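Local coordinates for mandelate racemase/muconate lactonizing protein (Thermobispora bispora, PDB 3VC5) that probably dehydrates D-glucarate to 5-dehydro-4-deoxy-D-glucarate with the help of magnesium, as a member of the enolase superfamily, at residues A[28-33]-A[79-84]; A[35-40]-A[339-344]. One frame throughout, in Å; residues are numbered along the deposited sequence.

Overall arrangement
Both contacts use strand 25-36, an outermost strand of the three-stranded antiparallel sheet in the N-terminal capping domain. Their centres lie about 20 Å apart, and along the chain their segments alternate: 28-33, 35-40, 79-84, 339-344. Contact 1 stays inside the capping domain, where the strand packs on helix 74-85, about 20 Å from the chain centre. Contact 2 is buried, about 10 Å from that centre, and joins the end of the same strand and the loop that follows it to the loop between strand 334-337 and helix 344-355 of the barrel domain. One strand thus runs from the packing of the cap to the cap-barrel interface, where loop 339-344 lies near predicted catalytic K211 and H338.

Contact 1. Residues A[28-33]-A[79-84]; sequences VRVTPV and QVRAAA
V30 and V28 each place CG1 anti to the backbone N (chi1 177° and -178°), which leaves CG2 beside that N; in V28 the anti CG1 touches A84, whereas in V30 it is CG2 that does so, and CG1 goes to V80 and R81. The contact belongs to the alpha+beta capping domain of the enolase superfamily, in which helix 74-85 packs on the antiparallel sheet of strands 25-36, 50-60 and 65-71. The short segments of strand and helix run nearly antiparallel, at 169°, with their axes 8.7 Å apart at closest approach.

A84 lies where strand and helix meet. Its CB meets V30 CG2 at 3.5 Å and also touches V28 CG1, 3.7 Å away, so that one methyl is shared by alternate residues of the strand. V28 continues past this methyl, its CB and CG2 lying beside the carbonyl oxygen of A84. The other branch of V30 turns to the preceding helical turn: CG1 touches V80 CG1 at 4.0 Å and the aliphatic CG of R81 at 3.9 Å. F134 of helix 123-146 packs against V28, V80 and A83, extending this apolar layer. The intervening R29 and T31 turn away from helix 74-85; R29 forms salt bridges with E27 and E57, while T31 touches H410 of helix 403-415.

No hydrogen bond links the two segments, and their association rests on van der Waals packing. R81 is the exposed margin of the patch. Its chain is extended from CG to NE and carries the guanidinium along the strand to P32, whose other neighbours include Y413 of helix 403-415. The two side chains cross at about a right angle, with R81 NH2 3.7 Å from P32 CG and 3.8 Å from P32 CD.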
ATOM      1  N   VAL A  28     -13.067  13.152 -21.474  1.00 28.43           N
ATOM      2  CA  VAL A  28     -13.631  12.336 -20.402  1.00 26.22           C
ATOM      3  C   VAL A  28     -15.135  12.558 -20.459  1.00 25.78           C
ATOM      4  O   VAL A  28     -15.613  13.693 -20.312  1.00 32.93           O
ATOM      5  CB  VAL A  28     -13.071  12.719 -19.014  1.00 25.40           C
ATOM      6  CG1 VAL A  28     -13.670  11.788 -17.942  1.00 27.58           C
ATOM      7  CG2 VAL A  28     -11.537  12.608 -19.014  1.00 27.16           C
ATOM      8  N   ARG A  29     -15.868  11.490 -20.764  1.00 24.01           N
ATOM      9  CA  ARG A  29     -17.309  11.572 -20.919  1.00 23.54           C
ATOM     10  C   ARG A  29     -17.948  11.185 -19.607  1.00 22.61           C
ATOM     11  O   ARG A  29     -17.583  10.167 -19.020  1.00 29.28           O
ATOM     12  CB  ARG A  29     -17.742  10.590 -22.008  1.00 25.09           C
ATOM     13  CG  ARG A  29     -17.032  10.857 -23.330  1.00 26.14           C
ATOM     14  CD  ARG A  29     -17.200   9.654 -24.305  1.00 28.25           C
ATOM     15  NE  ARG A  29     -16.524   9.936 -25.576  1.00 30.93           N
ATOM     16  CZ  ARG A  29     -16.187   9.016 -26.477  1.00 35.59           C
ATOM     17  NH1 ARG A  29     -16.408   7.721 -26.240  1.00 35.89           N
ATOM     18  NH2 ARG A  29     -15.592   9.392 -27.610  1.00 36.00           N
ATOM     19  N   VAL A  30     -18.878  12.005 -19.139  1.00 24.87           N
ATOM     20  CA  VAL A  30     -19.525  11.772 -17.860  1.00 21.50           C
ATOM     21  C   VAL A  30     -21.021  11.666 -18.080  1.00 23.49           C
ATOM     22  O   VAL A  30     -21.632  12.594 -18.598  1.00 25.62           O
ATOM     23  CB  VAL A  30     -19.220  12.925 -16.858  1.00 21.77           C
ATOM     24  CG1 VAL A  30     -19.984  12.666 -15.539  1.00 24.06           C
ATOM     25  CG2 VAL A  30     -17.711  13.052 -16.615  1.00 24.99           C
ATOM     26  N   THR A  31     -21.601  10.519 -17.700  1.00 23.06           N
ATOM     27  CA  THR A  31     -23.007  10.218 -17.968  1.00 23.98           C
ATOM     28  C   THR A  31     -23.768   9.742 -16.737  1.00 23.83           C
ATOM     29  O   THR A  31     -23.539   8.622 -16.263  1.00 24.10           O
ATOM     30  CB  THR A  31     -23.120   9.131 -19.063  1.00 22.83           C
ATOM     31  OG1 THR A  31     -22.306   9.520 -20.181  1.00 25.42           O
ATOM     32  CG2 THR A  31     -24.591   8.962 -19.532  1.00 24.67           C
ATOM     33  N   PRO A  32     -24.686  10.581 -16.216  1.00 23.77           N
ATOM     34  CA  PRO A  32     -25.475  10.084 -15.086  1.00 23.44           C
ATOM     35  C   PRO A  32     -26.515   9.096 -15.598  1.00 23.54           C
ATOM     36  O   PRO A  32     -27.061   9.272 -16.702  1.00 24.24           O
ATOM     37  CB  PRO A  32     -26.119  11.358 -14.522  1.00 23.61           C
ATOM     38  CG  PRO A  32     -26.258  12.289 -15.764  1.00 22.80           C
ATOM     39  CD  PRO A  32     -25.062  11.955 -16.631  1.00 24.74           C
ATOM     40  N   VAL A  33     -26.808   8.073 -14.794  1.00 22.56           N
ATOM     41  CA  VAL A  33     -27.766   7.016 -15.183  1.00 22.52           C
ATOM     42  C   VAL A  33     -28.660   6.719 -13.995  1.00 23.28           C
ATOM     43  O   VAL A  33     -28.291   6.999 -12.820  1.00 23.18           O
ATOM     44  CB  VAL A  33     -27.046   5.703 -15.614  1.00 21.24           C
ATOM     45  CG1 VAL A  33     -26.243   5.916 -16.903  1.00 23.16           C
ATOM     46  CG2 VAL A  33     -26.162   5.140 -14.482  1.00 22.72           C
ATOM     47  N   GLN A  79     -19.190  17.519  -9.065  1.00 24.77           N
ATOM     48  CA  GLN A  79     -17.746  17.454  -8.846  1.00 24.96           C
ATOM     49  C   GLN A  79     -17.060  16.565  -9.866  1.00 25.00           C
ATOM     50  O   GLN A  79     -15.965  16.907 -10.347  1.00 24.11           O
ATOM     51  CB  GLN A  79     -17.404  16.989  -7.421  1.00 23.61           C
ATOM     52  CG  GLN A  79     -17.824  17.973  -6.331  1.00 30.00           C
ATOM     53  CD  GLN A  79     -17.313  19.411  -6.513  1.00 34.27           C
ATOM     54  OE1 GLN A  79     -18.081  20.383  -6.341  1.00 46.19           O
ATOM     55  NE2 GLN A  79     -16.023  19.566  -6.841  1.00 36.31           N
ATOM     56  N   VAL A  80     -17.699  15.451 -10.238  1.00 22.81           N
ATOM     57  CA  VAL A  80     -17.109  14.548 -11.210  1.00 23.07           C
ATOM     58  C   VAL A  80     -17.042  15.268 -12.568  1.00 23.33           C
ATOM     59  O   VAL A  80     -16.026  15.171 -13.270  1.00 24.37           O
ATOM     60  CB  VAL A  80     -17.897  13.230 -11.289  1.00 21.89           C
ATOM     61  CG1 VAL A  80     -17.407  12.337 -12.444  1.00 23.51           C
ATOM     62  CG2 VAL A  80     -17.797  12.450  -9.961  1.00 23.51           C
ATOM     63  N   ARG A  81     -18.098  15.992 -12.943  1.00 22.41           N
ATOM     64  CA  ARG A  81     -18.056  16.750 -14.196  1.00 24.59           C
ATOM     65  C   ARG A  81     -16.952  17.802 -14.165  1.00 26.15           C
ATOM     66  O   ARG A  81     -16.194  17.952 -15.127  1.00 28.46           O
ATOM     67  CB  ARG A  81     -19.393  17.432 -14.462  1.00 26.47           C
ATOM     68  CG  ARG A  81     -20.504  16.470 -14.879  1.00 28.75           C
ATOM     69  CD  ARG A  81     -21.740  17.288 -15.258  1.00 31.23           C
ATOM     70  NE  ARG A  81     -22.777  16.495 -15.888  1.00 35.85           N
ATOM     71  CZ  ARG A  81     -24.042  16.471 -15.500  1.00 40.06           C
ATOM     72  NH1 ARG A  81     -24.461  17.224 -14.482  1.00 41.89           N
ATOM     73  NH2 ARG A  81     -24.895  15.691 -16.155  1.00 41.02           N
ATOM     74  N   ALA A  82     -16.860  18.547 -13.069  1.00 26.57           N
ATOM     75  CA  ALA A  82     -15.838  19.591 -12.978  1.00 25.49           C
ATOM     76  C   ALA A  82     -14.417  19.005 -13.069  1.00 25.79           C
ATOM     77  O   ALA A  82     -13.547  19.528 -13.790  1.00 28.38           O
ATOM     78  CB  ALA A  82     -16.010  20.355 -11.673  1.00 28.25           C
ATOM     79  N   ALA A  83     -14.175  17.910 -12.354  1.00 25.84           N
ATOM     80  CA  ALA A  83     -12.872  17.258 -12.420  1.00 26.22           C
ATOM     81  C   ALA A  83     -12.595  16.700 -13.825  1.00 25.55           C
ATOM     82  O   ALA A  83     -11.483  16.858 -14.365  1.00 28.00           O
ATOM     83  CB  ALA A  83     -12.771  16.148 -11.358  1.00 25.37           C
ATOM     84  N   ALA A  84     -13.609  16.080 -14.440  1.00 24.91           N
ATOM     85  CA  ALA A  84     -13.440  15.486 -15.749  1.00 26.23           C
ATOM     86  C   ALA A  84     -12.961  16.526 -16.754  1.00 29.83           C
ATOM     87  O   ALA A  84     -12.093  16.241 -17.576  1.00 31.33           O
ATOM     88  CB  ALA A  84     -14.747  14.873 -16.228  1.00 26.65           C
TER

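Contact 2. Residues A[35-40]-A[339-344]; sequences FRDPPL and SNSHLG
F35 and L343 form the apolar part of a junction between the capping domain and the (beta/alpha)-barrel of this enolase-superfamily protein. L343 CD2 sits over one face of the F35 ring in a CH-pi contact, 3.8 Å from the centroid and 13° off the normal, while L343 CG approaches F35 CE2 at 3.7 Å. A chi1 of 47° turns the F35 ring toward this loop. The carbonyl oxygen of S341 lies at the ring's edge, 4.2 Å from F35 CZ. Replacing this phenylalanine with an alanine is likely to leave L343 CD2 without its aromatic face and open a gap between strand end and loop.

The polar part runs through water. S341 OG donates to a water that in turn donates to D37 OD1, each bond 2.7 Å long. H47 ND1 also bonds D37 OD2 and Q371 NE2 bonds D37 OD1, so both carboxylate oxygens have partners. The S341 side chain is about 5 Å from a bound phosphate, probably from the crystallisation liquor.

Within the barrel loop, H342 NE2 is hydrogen-bonded to T366 OG1, and H342 ND1 donates to L343 O at 2.9 Å, with an N-H...O angle of 168° and the oxygen in the imidazole plane.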
ATOM      1  N   PHE A  35     -31.448   3.479 -12.620  1.00 21.97           N
ATOM      2  CA  PHE A  35     -31.971   2.140 -12.919  1.00 23.54           C
ATOM      3  C   PHE A  35     -32.881   1.688 -11.770  1.00 24.11           C
ATOM      4  O   PHE A  35     -32.858   2.288 -10.692  1.00 24.21           O
ATOM      5  CB  PHE A  35     -30.829   1.152 -13.185  1.00 23.15           C
ATOM      6  CG  PHE A  35     -29.727   1.224 -12.156  1.00 20.49           C
ATOM      7  CD1 PHE A  35     -29.826   0.470 -10.971  1.00 22.23           C
ATOM      8  CD2 PHE A  35     -28.581   2.001 -12.392  1.00 22.62           C
ATOM      9  CE1 PHE A  35     -28.794   0.550  -9.978  1.00 24.32           C
ATOM     10  CE2 PHE A  35     -27.564   2.074 -11.449  1.00 22.83           C
ATOM     11  CZ  PHE A  35     -27.665   1.342 -10.244  1.00 21.86           C
ATOM     12  N   ARG A  36     -33.715   0.677 -12.016  1.00 23.17           N
ATOM     13  CA  ARG A  36     -34.753   0.273 -11.068  1.00 22.42           C
ATOM     14  C   ARG A  36     -34.149  -0.449  -9.883  1.00 26.25           C
ATOM     15  O   ARG A  36     -33.181  -1.237 -10.042  1.00 25.51           O
ATOM     16  CB  ARG A  36     -35.759  -0.655 -11.771  1.00 25.26           C
ATOM     17  CG  ARG A  36     -36.534   0.067 -12.862  1.00 31.83           C
ATOM     18  CD  ARG A  36     -37.496  -0.864 -13.607  1.00 39.84           C
ATOM     19  NE  ARG A  36     -36.829  -2.093 -14.065  1.00 47.65           N
ATOM     20  CZ  ARG A  36     -36.162  -2.219 -15.214  1.00 46.33           C
ATOM     21  NH1 ARG A  36     -36.072  -1.194 -16.063  1.00 50.67           N
ATOM     22  NH2 ARG A  36     -35.588  -3.381 -15.520  1.00 51.35           N
ATOM     23  N   ASP A  37     -34.711  -0.196  -8.696  1.00 23.70           N
ATOM     24  CA  ASP A  37     -34.246  -0.835  -7.477  1.00 22.21           C
ATOM     25  C   ASP A  37     -35.493  -1.211  -6.676  1.00 23.85           C
ATOM     26  O   ASP A  37     -36.409  -0.408  -6.587  1.00 26.23           O
ATOM     27  CB  ASP A  37     -33.459   0.198  -6.650  1.00 24.02           C
ATOM     28  CG  ASP A  37     -32.521  -0.441  -5.628  1.00 23.98           C
ATOM     29  OD1 ASP A  37     -32.167  -1.621  -5.772  1.00 23.70           O
ATOM     30  OD2 ASP A  37     -32.098   0.271  -4.686  1.00 25.92           O
ATOM     31  N   PRO A  38     -35.523  -2.415  -6.076  1.00 24.00           N
ATOM     32  CA  PRO A  38     -36.690  -2.777  -5.231  1.00 25.27           C
ATOM     33  C   PRO A  38     -36.725  -1.994  -3.914  1.00 24.76           C
ATOM     34  O   PRO A  38     -35.756  -1.285  -3.590  1.00 27.65           O
ATOM     35  CB  PRO A  38     -36.473  -4.280  -4.959  1.00 26.38           C
ATOM     36  CG  PRO A  38     -35.469  -4.748  -5.976  1.00 27.38           C
ATOM     37  CD  PRO A  38     -34.576  -3.542  -6.219  1.00 26.27           C
ATOM     38  N   PRO A  39     -37.829  -2.124  -3.142  1.00 25.23           N
ATOM     39  CA  PRO A  39     -38.009  -1.383  -1.878  1.00 25.98           C
ATOM     40  C   PRO A  39     -37.282  -2.100  -0.721  1.00 27.65           C
ATOM     41  O   PRO A  39     -37.899  -2.645   0.209  1.00 28.71           O
ATOM     42  CB  PRO A  39     -39.540  -1.371  -1.690  1.00 27.46           C
ATOM     43  CG  PRO A  39     -39.994  -2.632  -2.373  1.00 28.18           C
ATOM     44  CD  PRO A  39     -39.087  -2.750  -3.597  1.00 27.36           C
ATOM     45  N   LEU A  40     -35.957  -2.078  -0.803  1.00 25.73           N
ATOM     46  CA  LEU A  40     -35.091  -2.691   0.182  1.00 23.54           C
ATOM     47  C   LEU A  40     -35.037  -1.804   1.440  1.00 23.72           C
ATOM     48  O   LEU A  40     -34.733  -0.610   1.370  1.00 27.19           O
ATOM     49  CB  LEU A  40     -33.697  -2.870  -0.423  1.00 23.97           C
ATOM     50  CG  LEU A  40     -33.639  -3.591  -1.766  1.00 23.98           C
ATOM     51  CD1 LEU A  40     -32.167  -3.708  -2.276  1.00 26.37           C
ATOM     52  CD2 LEU A  40     -34.310  -4.948  -1.726  1.00 26.23           C
ATOM     53  N   SER A 339     -20.676  -2.859  -0.500  1.00 21.45           N
ATOM     54  CA  SER A 339     -21.318  -2.601  -1.779  1.00 19.83           C
ATOM     55  C   SER A 339     -22.376  -1.478  -1.634  1.00 20.21           C
ATOM     56  O   SER A 339     -23.007  -1.348  -0.567  1.00 21.96           O
ATOM     57  CB  SER A 339     -21.953  -3.907  -2.299  1.00 21.39           C
ATOM     58  OG  SER A 339     -22.724  -3.659  -3.455  1.00 23.49           O
ATOM     59  N   ASN A 340     -22.580  -0.691  -2.700  1.00 20.48           N
ATOM     60  CA  ASN A 340     -23.822   0.075  -2.892  1.00 20.80           C
ATOM     61  C   ASN A 340     -24.422  -0.382  -4.238  1.00 19.35           C
ATOM     62  O   ASN A 340     -23.689  -0.947  -5.092  1.00 21.70           O
ATOM     63  CB  ASN A 340     -23.573   1.576  -2.981  1.00 20.75           C
ATOM     64  CG  ASN A 340     -23.362   2.230  -1.637  1.00 22.53           C
ATOM     65  OD1 ASN A 340     -22.271   2.724  -1.368  1.00 23.15           O
ATOM     66  ND2 ASN A 340     -24.395   2.266  -0.798  1.00 24.44           N
ATOM     67  N   SER A 341     -25.715  -0.129  -4.456  1.00 21.10           N
ATOM     68  CA  SER A 341     -26.353  -0.522  -5.729  1.00 21.03           C
ATOM     69  C   SER A 341     -25.447  -0.122  -6.873  1.00 20.35           C
ATOM     70  O   SER A 341     -25.069   1.061  -6.964  1.00 22.45           O
ATOM     71  CB  SER A 341     -27.652   0.256  -5.874  1.00 22.48           C
ATOM     72  OG  SER A 341     -28.484  -0.007  -4.750  1.00 23.37           O
ATOM     73  N   HIS A 342     -25.138  -1.056  -7.777  1.00 19.39           N
ATOM     74  CA  HIS A 342     -24.081  -0.770  -8.755  1.00 18.64           C
ATOM     75  C   HIS A 342     -24.226  -1.633 -10.000  1.00 18.49           C
ATOM     76  O   HIS A 342     -25.011  -2.599 -10.040  1.00 24.48           O
ATOM     77  CB  HIS A 342     -22.682  -1.024  -8.119  1.00 19.88           C
ATOM     78  CG  HIS A 342     -22.396  -2.472  -7.839  1.00 19.58           C
ATOM     79  ND1 HIS A 342     -22.008  -3.345  -8.836  1.00 22.67           N
ATOM     80  CD2 HIS A 342     -22.531  -3.226  -6.711  1.00 19.09           C
ATOM     81  CE1 HIS A 342     -21.855  -4.561  -8.324  1.00 25.21           C
ATOM     82  NE2 HIS A 342     -22.171  -4.518  -7.038  1.00 22.14           N
ATOM     83  N   LEU A 343     -23.475  -1.269 -11.035  1.00 18.51           N
ATOM     84  CA  LEU A 343     -23.545  -1.957 -12.318  1.00 19.38           C
ATOM     85  C   LEU A 343     -22.247  -2.731 -12.606  1.00 22.21           C
ATOM     86  O   LEU A 343     -21.443  -3.007 -11.685  1.00 22.22           O
ATOM     87  CB  LEU A 343     -23.868  -0.927 -13.413  1.00 19.79           C
ATOM     88  CG  LEU A 343     -25.152  -0.143 -13.159  1.00 20.55           C
ATOM     89  CD1 LEU A 343     -25.324   0.877 -14.286  1.00 23.12           C
ATOM     90  CD2 LEU A 343     -26.358  -1.092 -13.100  1.00 24.37           C
ATOM     91  N   GLY A 344     -22.053  -3.133 -13.859  1.00 20.88           N
ATOM     92  CA  GLY A 344     -20.996  -4.076 -14.180  1.00 22.07           C
ATOM     93  C   GLY A 344     -19.586  -3.484 -14.224  1.00 21.35           C
ATOM     94  O   GLY A 344     -18.604  -4.210 -14.116  1.00 23.22           O
TER
HETATM   95  O   HOH W   1     -29.689  -2.430  -4.988  1.00 23.32           O